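PDB 3MEL: thiamin pyrophosphokinase family protein from Enterococcus faecalis, which probably transfers a diphosphate group from ATP to thiamine to make thiamine diphosphate. Local coordinates for residues L41-A46 against E63-L68; I137-P142 against A203-V208; Y145-E150 against V208-D213. One frame throughout, in Å; residues are numbered along the deposited sequence.

Contact 1 of 3, residues L41-A46 against E63-L68; sequences LPLQLA and ETTETL
Ala-46 and Thr-67 meet where strand 45-48 picks up its parallel neighbour, strand 68-70, in a beta-alpha-beta unit whose connection is helix 57-64. This is the tightly packed side of the contact. Thr-67 O takes the backbone N of Ala-46 almost head-on at 2.8 Å, and it also receives Thr-65 OG1 at 2.8 Å, from well above the carbonyl plane. The hydroxyl reaches forward to that oxygen with OG1 trans to its own N (chi1 -176°), next to its carbonyl carbon. Around this knot, Leu-45 CD1 meets Thr-67 CB at 3.6 Å, Leu-43 sets CD2 against Thr-65 CB at 3.9 Å, and Ala-46 CB touches Leu-68 CD1. Val-61 of the helix covers Leu-43 and Ala-46 as well. The solvent side is looser. Gln-44 and Glu-66 run side by side in the same direction there, with CB of Gln-44 3.8 Å from CG of Glu-66, and the backbone bond from Thr-67 N to Gln-44 O is weak. The bond from Ala-46 N thus helps fix the start of the outermost strand, 68-70, against strand 45-48, with the Thr-65 hydroxyl probably steadying the Thr-67 carbonyl for it.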
loop_
_atom_site.group_PDB
_atom_site.type_symbol
_atom_site.label_atom_id
_atom_site.label_comp_id
_atom_site.label_asym_id
_atom_site.label_seq_id
_atom_site.Cartn_x
_atom_site.Cartn_y
_atom_site.Cartn_z
ATOM N N LEU A 41 -10.203 -26.643 0.298
ATOM C CA LEU A 41 -9.260 -26.602 -0.823
ATOM C C LEU A 41 -7.986 -27.379 -0.492
ATOM O O LEU A 41 -7.734 -27.684 0.674
ATOM C CB LEU A 41 -8.905 -25.143 -1.160
ATOM C CG LEU A 41 -9.829 -24.349 -2.092
ATOM C CD1 LEU A 41 -9.544 -22.862 -2.001
ATOM C CD2 LEU A 41 -9.676 -24.833 -3.522
ATOM N N PRO A 42 -7.173 -27.704 -1.515
ATOM C CA PRO A 42 -5.938 -28.461 -1.237
ATOM C C PRO A 42 -4.856 -27.647 -0.502
ATOM O O PRO A 42 -4.891 -26.414 -0.447
ATOM C CB PRO A 42 -5.441 -28.876 -2.638
ATOM C CG PRO A 42 -6.591 -28.662 -3.549
ATOM C CD PRO A 42 -7.382 -27.526 -2.959
ATOM N N LEU A 43 -3.906 -28.365 0.083
ATOM C CA LEU A 43 -2.744 -27.759 0.719
ATOM C C LEU A 43 -1.620 -28.668 0.345
ATOM O O LEU A 43 -1.555 -29.781 0.823
ATOM C CB LEU A 43 -2.896 -27.731 2.241
ATOM C CG LEU A 43 -1.689 -27.282 3.059
ATOM C CD1 LEU A 43 -1.284 -25.857 2.700
ATOM C CD2 LEU A 43 -1.974 -27.411 4.552
ATOM N N GLN A 44 -0.752 -28.219 -0.540
ATOM C CA GLN A 44 0.307 -29.085 -1.010
ATOM C C GLN A 44 1.683 -28.626 -0.535
ATOM O O GLN A 44 2.647 -29.405 -0.557
ATOM C CB GLN A 44 0.256 -29.199 -2.531
ATOM C CG GLN A 44 -1.021 -29.836 -3.029
ATOM C CD GLN A 44 -1.268 -29.535 -4.473
ATOM O OE1 GLN A 44 -0.933 -30.313 -5.349
ATOM N NE2 GLN A 44 -1.825 -28.379 -4.731
ATOM N N LEU A 45 1.764 -27.362 -0.118
ATOM C CA LEU A 45 3.004 -26.787 0.411
ATOM C C LEU A 45 2.680 -25.843 1.569
ATOM O O LEU A 45 1.935 -24.883 1.386
ATOM C CB LEU A 45 3.773 -26.056 -0.693
ATOM C CG LEU A 45 5.123 -25.404 -0.374
ATOM C CD1 LEU A 45 6.144 -26.435 0.079
ATOM C CD2 LEU A 45 5.643 -24.619 -1.583
ATOM N N ALA A 46 3.200 -26.143 2.762
ATOM C CA ALA A 46 2.973 -25.287 3.937
ATOM C C ALA A 46 4.260 -24.566 4.370
ATOM O O ALA A 46 5.286 -25.205 4.602
ATOM C CB ALA A 46 2.392 -26.086 5.070
ATOM N N GLU A 63 -0.121 -33.055 9.195
ATOM C CA GLU A 63 -0.658 -34.304 8.640
ATOM C C GLU A 63 -1.200 -34.058 7.228
ATOM O O GLU A 63 -0.985 -34.853 6.302
ATOM C CB GLU A 63 -1.787 -34.886 9.512
ATOM C CG GLU A 63 -1.428 -35.247 10.952
ATOM C CD GLU A 63 -0.204 -36.168 11.085
ATOM O OE1 GLU A 63 -0.356 -37.410 10.966
ATOM O OE2 GLU A 63 0.911 -35.650 11.337
ATOM N N THR A 64 -1.892 -32.939 7.074
ATOM C CA THR A 64 -2.557 -32.613 5.826
ATOM C C THR A 64 -1.654 -32.148 4.671
ATOM O O THR A 64 -1.775 -32.644 3.574
ATOM C CB THR A 64 -3.654 -31.585 6.065
ATOM O OG1 THR A 64 -4.581 -32.109 7.023
ATOM C CG2 THR A 64 -4.362 -31.284 4.775
ATOM N N THR A 65 -0.764 -31.191 4.886
ATOM C CA THR A 65 0.075 -30.745 3.775
ATOM C C THR A 65 0.783 -31.947 3.175
ATOM O O THR A 65 0.779 -33.028 3.759
ATOM C CB THR A 65 1.153 -29.744 4.237
ATOM O OG1 THR A 65 1.890 -29.274 3.104
ATOM C CG2 THR A 65 2.107 -30.402 5.213
ATOM N N GLU A 66 1.408 -31.775 2.018
ATOM C CA GLU A 66 2.275 -32.832 1.517
ATOM C C GLU A 66 3.746 -32.446 1.486
ATOM O O GLU A 66 4.602 -33.319 1.401
ATOM C CB GLU A 66 1.806 -33.380 0.166
ATOM C CG GLU A 66 1.701 -32.382 -0.965
ATOM C CD GLU A 66 1.102 -33.013 -2.220
ATOM O OE1 GLU A 66 0.110 -33.770 -2.095
ATOM O OE2 GLU A 66 1.622 -32.751 -3.332
ATOM N N THR A 67 4.034 -31.147 1.537
ATOM C CA THR A 67 5.381 -30.658 1.829
ATOM C C THR A 67 5.305 -29.602 2.909
ATOM O O THR A 67 4.562 -28.617 2.783
ATOM C CB THR A 67 6.078 -30.028 0.627
ATOM O OG1 THR A 67 6.037 -30.934 -0.469
ATOM C CG2 THR A 67 7.525 -29.753 0.941
ATOM N N LEU A 68 6.072 -29.812 3.974
ATOM C CA LEU A 68 6.154 -28.847 5.059
ATOM C C LEU A 68 7.493 -28.122 5.013
ATOM O O LEU A 68 8.556 -28.749 5.079
ATOM C CB LEU A 68 6.001 -29.554 6.406
ATOM C CG LEU A 68 6.022 -28.689 7.658
ATOM C CD1 LEU A 68 4.904 -27.665 7.591
ATOM C CD2 LEU A 68 5.901 -29.556 8.893
#

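Contact 2 of 3, residues I137-P142 against A203-V208; sequences IQYYAP and AGMIAV
The rings of Tyr-139 and Tyr-140 leave strand 135-140 on opposite faces of an antiparallel pairing with strand 206-211, inside the large mixed sheet. Tyr-140 has Ile-206 O at its edge, near the ring plane, while Val-208 CG2 comes in obliquely, 3.4 Å from CE2 of Tyr-140. Phe-199 meets the same ring edge-to-face, and Arg-126 makes a cation-pi contact with it. On the other face of the sheet, the Tyr-139 ring is approached at a slant by the Ala-207 methyl and by the end of selenomethionine Met-205, whose CE lies 3.6 Å from CD1 of Tyr-139. A bend at the last torsion of Met-205 (chi3 51°) turns that methyl to the ring, and Pro-116 packs on both side chains. Ile-137 CG2 adds an aliphatic touch to Ala-207 CB on this side. Between the two faces the backbones zip up: Gln-138 N reaches Val-208 O at 2.9 Å, with a weak return bond, and Tyr-140 and Ile-206 bond in both directions. The pair Tyr-139 and Ala-207 between them is non-hydrogen-bonded. The short segments run at 147°, antiparallel with the usual sheet twist. Beyond the last bridge the chains stay close without pairing, and Pro-142 brings CG of its ring to the backbone of Ala-203, 3.6 Å from CA of Ala-203.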
loop_
_atom_site.group_PDB
_atom_site.type_symbol
_atom_site.label_atom_id
_atom_site.label_comp_id
_atom_site.label_asym_id
_atom_site.label_seq_id
_atom_site.Cartn_x
_atom_site.Cartn_y
_atom_site.Cartn_z
ATOM N N ILE A 137 -2.993 -6.949 -8.968
ATOM C CA ILE A 137 -1.736 -6.286 -9.280
ATOM C C ILE A 137 -0.821 -7.113 -10.180
ATOM O O ILE A 137 -0.559 -8.275 -9.910
ATOM C CB ILE A 137 -1.000 -5.916 -7.973
ATOM C CG1 ILE A 137 -1.911 -5.072 -7.074
ATOM C CG2 ILE A 137 0.282 -5.143 -8.269
ATOM C CD1 ILE A 137 -1.408 -4.852 -5.669
ATOM N N GLN A 138 -0.334 -6.498 -11.251
ATOM C CA GLN A 138 0.585 -7.148 -12.180
ATOM C C GLN A 138 1.824 -6.287 -12.344
ATOM O O GLN A 138 1.728 -5.064 -12.275
ATOM C CB GLN A 138 -0.074 -7.312 -13.546
ATOM C CG GLN A 138 -0.697 -8.675 -13.791
ATOM C CD GLN A 138 -0.905 -8.961 -15.274
ATOM O OE1 GLN A 138 -1.783 -8.383 -15.915
ATOM N NE2 GLN A 138 -0.087 -9.845 -15.824
ATOM N N TYR A 139 2.980 -6.903 -12.580
ATOM C CA TYR A 139 4.218 -6.124 -12.712
ATOM C C TYR A 139 4.770 -6.112 -14.124
ATOM O O TYR A 139 4.671 -7.101 -14.843
ATOM C CB TYR A 139 5.295 -6.596 -11.730
ATOM C CG TYR A 139 4.880 -6.427 -10.295
ATOM C CD1 TYR A 139 5.038 -5.215 -9.637
ATOM C CD2 TYR A 139 4.309 -7.472 -9.601
ATOM C CE1 TYR A 139 4.646 -5.062 -8.324
ATOM C CE2 TYR A 139 3.919 -7.326 -8.294
ATOM C CZ TYR A 139 4.083 -6.127 -7.666
ATOM O OH TYR A 139 3.671 -6.018 -6.378
ATOM N N TYR A 140 5.348 -4.979 -14.512
ATOM C CA TYR A 140 5.931 -4.836 -15.837
ATOM C C TYR A 140 7.301 -4.167 -15.827
ATOM O O TYR A 140 7.495 -3.154 -15.168
ATOM C CB TYR A 140 4.997 -4.042 -16.736
ATOM C CG TYR A 140 3.732 -4.770 -17.097
ATOM C CD1 TYR A 140 3.690 -5.627 -18.181
ATOM C CD2 TYR A 140 2.579 -4.600 -16.351
ATOM C CE1 TYR A 140 2.546 -6.292 -18.502
ATOM C CE2 TYR A 140 1.422 -5.266 -16.668
ATOM C CZ TYR A 140 1.407 -6.109 -17.747
ATOM O OH TYR A 140 0.237 -6.765 -18.078
ATOM N N ALA A 141 8.241 -4.742 -16.567
ATOM C CA ALA A 141 9.472 -4.054 -16.890
ATOM C C ALA A 141 9.260 -3.370 -18.238
ATOM O O ALA A 141 8.266 -3.630 -18.902
ATOM C CB ALA A 141 10.603 -5.030 -16.964
ATOM N N PRO A 142 10.193 -2.495 -18.650
ATOM C CA PRO A 142 10.044 -1.732 -19.896
ATOM C C PRO A 142 9.700 -2.590 -21.108
ATOM O O PRO A 142 10.419 -3.529 -21.448
ATOM C CB PRO A 142 11.431 -1.125 -20.093
ATOM C CG PRO A 142 11.954 -0.973 -18.737
ATOM C CD PRO A 142 11.465 -2.178 -17.977
ATOM N N ALA A 203 12.042 2.611 -19.364
ATOM C CA ALA A 203 12.848 2.452 -18.161
ATOM C C ALA A 203 12.015 2.525 -16.891
ATOM O O ALA A 203 11.068 3.324 -16.803
ATOM C CB ALA A 203 13.951 3.497 -18.119
ATOM N N GLY A 204 12.380 1.696 -15.911
ATOM C CA GLY A 204 11.705 1.695 -14.626
ATOM C C GLY A 204 10.818 0.483 -14.433
ATOM O O GLY A 204 10.904 -0.489 -15.173
HETATM N N MSE A 205 9.964 0.528 -13.423
HETATM C CA MSE A 205 9.045 -0.563 -13.235
HETATM C C MSE A 205 7.682 -0.090 -12.821
HETATM O O MSE A 205 7.546 0.769 -11.964
HETATM C CB MSE A 205 9.573 -1.570 -12.236
HETATM C CG MSE A 205 9.498 -2.991 -12.769
HETATM SE SE MSE A 205 9.594 -4.302 -11.354
HETATM C CE MSE A 205 8.228 -3.606 -10.159
ATOM N N ILE A 206 6.666 -0.663 -13.455
ATOM C CA ILE A 206 5.295 -0.269 -13.191
ATOM C C ILE A 206 4.487 -1.439 -12.667
ATOM O O ILE A 206 4.711 -2.610 -13.015
ATOM C CB ILE A 206 4.607 0.317 -14.438
ATOM C CG1 ILE A 206 5.501 1.377 -15.081
ATOM C CG2 ILE A 206 3.253 0.909 -14.069
ATOM C CD1 ILE A 206 5.019 1.833 -16.425
ATOM N N ALA A 207 3.554 -1.094 -11.796
ATOM C CA ALA A 207 2.630 -2.054 -11.260
ATOM C C ALA A 207 1.294 -1.687 -11.845
ATOM O O ALA A 207 0.703 -0.678 -11.466
ATOM C CB ALA A 207 2.587 -1.959 -9.730
ATOM N N VAL A 208 0.817 -2.474 -12.793
ATOM C CA VAL A 208 -0.503 -2.207 -13.309
ATOM C C VAL A 208 -1.488 -2.715 -12.271
ATOM O O VAL A 208 -1.377 -3.860 -11.818
ATOM C CB VAL A 208 -0.704 -2.883 -14.664
ATOM C CG1 VAL A 208 -2.159 -2.816 -15.084
ATOM C CG2 VAL A 208 0.199 -2.232 -15.697
#

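Contact 3 of 3, residues Y145-E150 against V208-D213; sequences YIVPKE and VIQSKD
Val-147 and Val-208 point at each other from two different sheets and run past one another in opposite senses, their CG1 methyls 4.0 Å apart. Here strand 144-148 of the three-stranded sheet lies over strand 206-211 of the large one, the axes 9.9 Å apart and only 16° from parallel, as in the face-to-face packing of a beta sandwich. Phe-199 of the neighbouring strand 196-200 touches both valines. Further along, Gln-210 does most of the work. Its extended chain (chi1 -64°, chi2 -171°) carries the amide across the gap to the backbone of Pro-148, Lys-149 and Glu-150, where CD of Gln-210 comes to 3.8 Å from Glu-150 N. The Glu-150 side chain comes back toward strand 206-211 and crosses Gln-210 at a slant: its CG is 4.0 Å from CD of Gln-210, and the carboxylate and amide planes are turned 46° from each other. OE2 of that carboxylate bonds Ser-136 OG, while Lys-149 sends its NZ to Lys-153 O. The interface thus changes from methyl against methyl to a buried amide set against main chain where strand 144-148 runs out, and side-chain packing, not a shared hydrogen-bond ladder, holds the sheets together.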
loop_
_atom_site.group_PDB
_atom_site.type_symbol
_atom_site.label_atom_id
_atom_site.label_comp_id
_atom_site.label_asym_id
_atom_site.label_seq_id
_atom_site.Cartn_x
_atom_site.Cartn_y
_atom_site.Cartn_z
ATOM N N TYR A 145 2.807 -3.310 -24.145
ATOM C CA TYR A 145 1.912 -4.314 -23.587
ATOM C C TYR A 145 0.431 -4.088 -23.868
ATOM O O TYR A 145 -0.019 -2.956 -24.083
ATOM C CB TYR A 145 2.145 -4.429 -22.073
ATOM C CG TYR A 145 3.587 -4.710 -21.741
ATOM C CD1 TYR A 145 4.165 -5.913 -22.090
ATOM C CD2 TYR A 145 4.378 -3.768 -21.103
ATOM C CE1 TYR A 145 5.479 -6.178 -21.815
ATOM C CE2 TYR A 145 5.697 -4.029 -20.827
ATOM C CZ TYR A 145 6.242 -5.241 -21.190
ATOM O OH TYR A 145 7.561 -5.536 -20.929
ATOM N N ILE A 146 -0.316 -5.188 -23.885
ATOM C CA ILE A 146 -1.769 -5.121 -23.864
ATOM C C ILE A 146 -2.235 -5.555 -22.477
ATOM O O ILE A 146 -1.695 -6.491 -21.892
ATOM C CB ILE A 146 -2.421 -5.983 -24.980
ATOM C CG1 ILE A 146 -1.867 -7.412 -24.924
ATOM C CG2 ILE A 146 -2.176 -5.346 -26.341
ATOM C CD1 ILE A 146 -2.370 -8.368 -26.027
ATOM N N VAL A 147 -3.215 -4.850 -21.939
ATOM C CA VAL A 147 -3.681 -5.115 -20.595
ATOM C C VAL A 147 -5.148 -5.510 -20.651
ATOM O O VAL A 147 -6.025 -4.645 -20.693
ATOM C CB VAL A 147 -3.507 -3.875 -19.703
ATOM C CG1 VAL A 147 -4.056 -4.134 -18.313
ATOM C CG2 VAL A 147 -2.039 -3.461 -19.654
ATOM N N PRO A 148 -5.423 -6.822 -20.659
ATOM C CA PRO A 148 -6.814 -7.267 -20.802
ATOM C C PRO A 148 -7.621 -6.931 -19.551
ATOM O O PRO A 148 -7.174 -7.223 -18.443
ATOM C CB PRO A 148 -6.687 -8.793 -20.970
ATOM C CG PRO A 148 -5.229 -9.046 -21.263
ATOM C CD PRO A 148 -4.492 -7.953 -20.546
ATOM N N LYS A 149 -8.791 -6.331 -19.722
ATOM C CA LYS A 149 -9.605 -5.989 -18.575
ATOM C C LYS A 149 -10.126 -7.212 -17.824
ATOM O O LYS A 149 -10.581 -8.194 -18.422
ATOM C CB LYS A 149 -10.779 -5.129 -18.988
ATOM C CG LYS A 149 -11.687 -4.781 -17.835
ATOM C CD LYS A 149 -12.934 -4.118 -18.343
ATOM C CE LYS A 149 -14.010 -4.106 -17.299
ATOM N NZ LYS A 149 -13.813 -2.938 -16.429
ATOM N N GLU A 150 -10.051 -7.137 -16.497
ATOM C CA GLU A 150 -10.688 -8.105 -15.614
ATOM C C GLU A 150 -12.169 -7.777 -15.480
ATOM O O GLU A 150 -12.533 -6.645 -15.156
ATOM C CB GLU A 150 -9.988 -8.137 -14.260
ATOM C CG GLU A 150 -8.572 -8.662 -14.379
ATOM C CD GLU A 150 -7.915 -8.923 -13.032
ATOM O OE1 GLU A 150 -8.592 -8.699 -11.993
ATOM O OE2 GLU A 150 -6.727 -9.357 -13.018
ATOM N N VAL A 208 0.817 -2.474 -12.793
ATOM C CA VAL A 208 -0.503 -2.207 -13.309
ATOM C C VAL A 208 -1.488 -2.715 -12.271
ATOM O O VAL A 208 -1.377 -3.860 -11.818
ATOM C CB VAL A 208 -0.704 -2.883 -14.664
ATOM C CG1 VAL A 208 -2.159 -2.816 -15.084
ATOM C CG2 VAL A 208 0.199 -2.232 -15.697
ATOM N N ILE A 209 -2.427 -1.865 -11.865
ATOM C CA ILE A 209 -3.416 -2.258 -10.859
ATOM C C ILE A 209 -4.848 -2.075 -11.337
ATOM O O ILE A 209 -5.206 -1.002 -11.803
ATOM C CB ILE A 209 -3.236 -1.480 -9.527
ATOM C CG1 ILE A 209 -1.913 -1.847 -8.848
ATOM C CG2 ILE A 209 -4.399 -1.750 -8.584
ATOM C CD1 ILE A 209 -1.664 -1.085 -7.571
ATOM N N GLN A 210 -5.659 -3.126 -11.224
ATOM C CA GLN A 210 -7.086 -3.039 -11.522
ATOM C C GLN A 210 -7.887 -3.220 -10.246
ATOM O O GLN A 210 -7.620 -4.124 -9.475
ATOM C CB GLN A 210 -7.494 -4.086 -12.554
ATOM C CG GLN A 210 -6.851 -3.902 -13.926
ATOM C CD GLN A 210 -7.446 -4.826 -14.984
ATOM O OE1 GLN A 210 -6.714 -5.481 -15.728
ATOM N NE2 GLN A 210 -8.777 -4.874 -15.055
ATOM N N SER A 211 -8.887 -2.373 -10.036
ATOM C CA SER A 211 -9.535 -2.280 -8.735
ATOM C C SER A 211 -11.015 -1.984 -8.905
ATOM O O SER A 211 -11.467 -1.748 -10.021
ATOM C CB SER A 211 -8.868 -1.181 -7.905
ATOM O OG SER A 211 -8.681 0.027 -8.652
ATOM N N LYS A 212 -11.765 -2.009 -7.804
ATOM C CA LYS A 212 -13.189 -1.651 -7.813
ATOM C C LYS A 212 -13.648 -1.212 -6.427
ATOM O O LYS A 212 -12.932 -1.415 -5.450
ATOM C CB LYS A 212 -14.054 -2.825 -8.266
ATOM C CG LYS A 212 -14.195 -3.930 -7.219
ATOM C CD LYS A 212 -14.988 -5.106 -7.760
ATOM C CE LYS A 212 -14.896 -6.320 -6.850
ATOM N NZ LYS A 212 -15.552 -7.525 -7.453
ATOM N N ASP A 213 -14.850 -0.642 -6.326
ATOM C CA ASP A 213 -15.285 -0.113 -5.036
ATOM C C ASP A 213 -15.912 -1.140 -4.077
ATOM O O ASP A 213 -16.170 -2.283 -4.445
ATOM C CB ASP A 213 -16.167 1.131 -5.203
ATOM C CG ASP A 213 -15.351 2.395 -5.466
ATOM O OD1 ASP A 213 -14.246 2.543 -4.881
ATOM O OD2 ASP A 213 -15.822 3.237 -6.267
#

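Overall arrangement
Contact 1 lies farther out and across the chain's centre from the other two, its centre about 21 Å from the chain's against about 13 Å for contacts 2 and 3. All three reach the large mixed sheet: contact 1 closes a parallel edge in the catalytic part, contact 2 pairs antiparallel strands in its interior, and contact 3 stacks a second sheet on it. Contacts 2 and 3 share Val-208 and strand 206-211, touching where the rings of Tyr-140 and Tyr-145 meet. Backbone hydrogen bonding dominates contact 2 and is slighter in contact 1, whereas contact 3 rests on side chains, one of them set against main chain. Contact 2 has the most buried residues, seven of twelve.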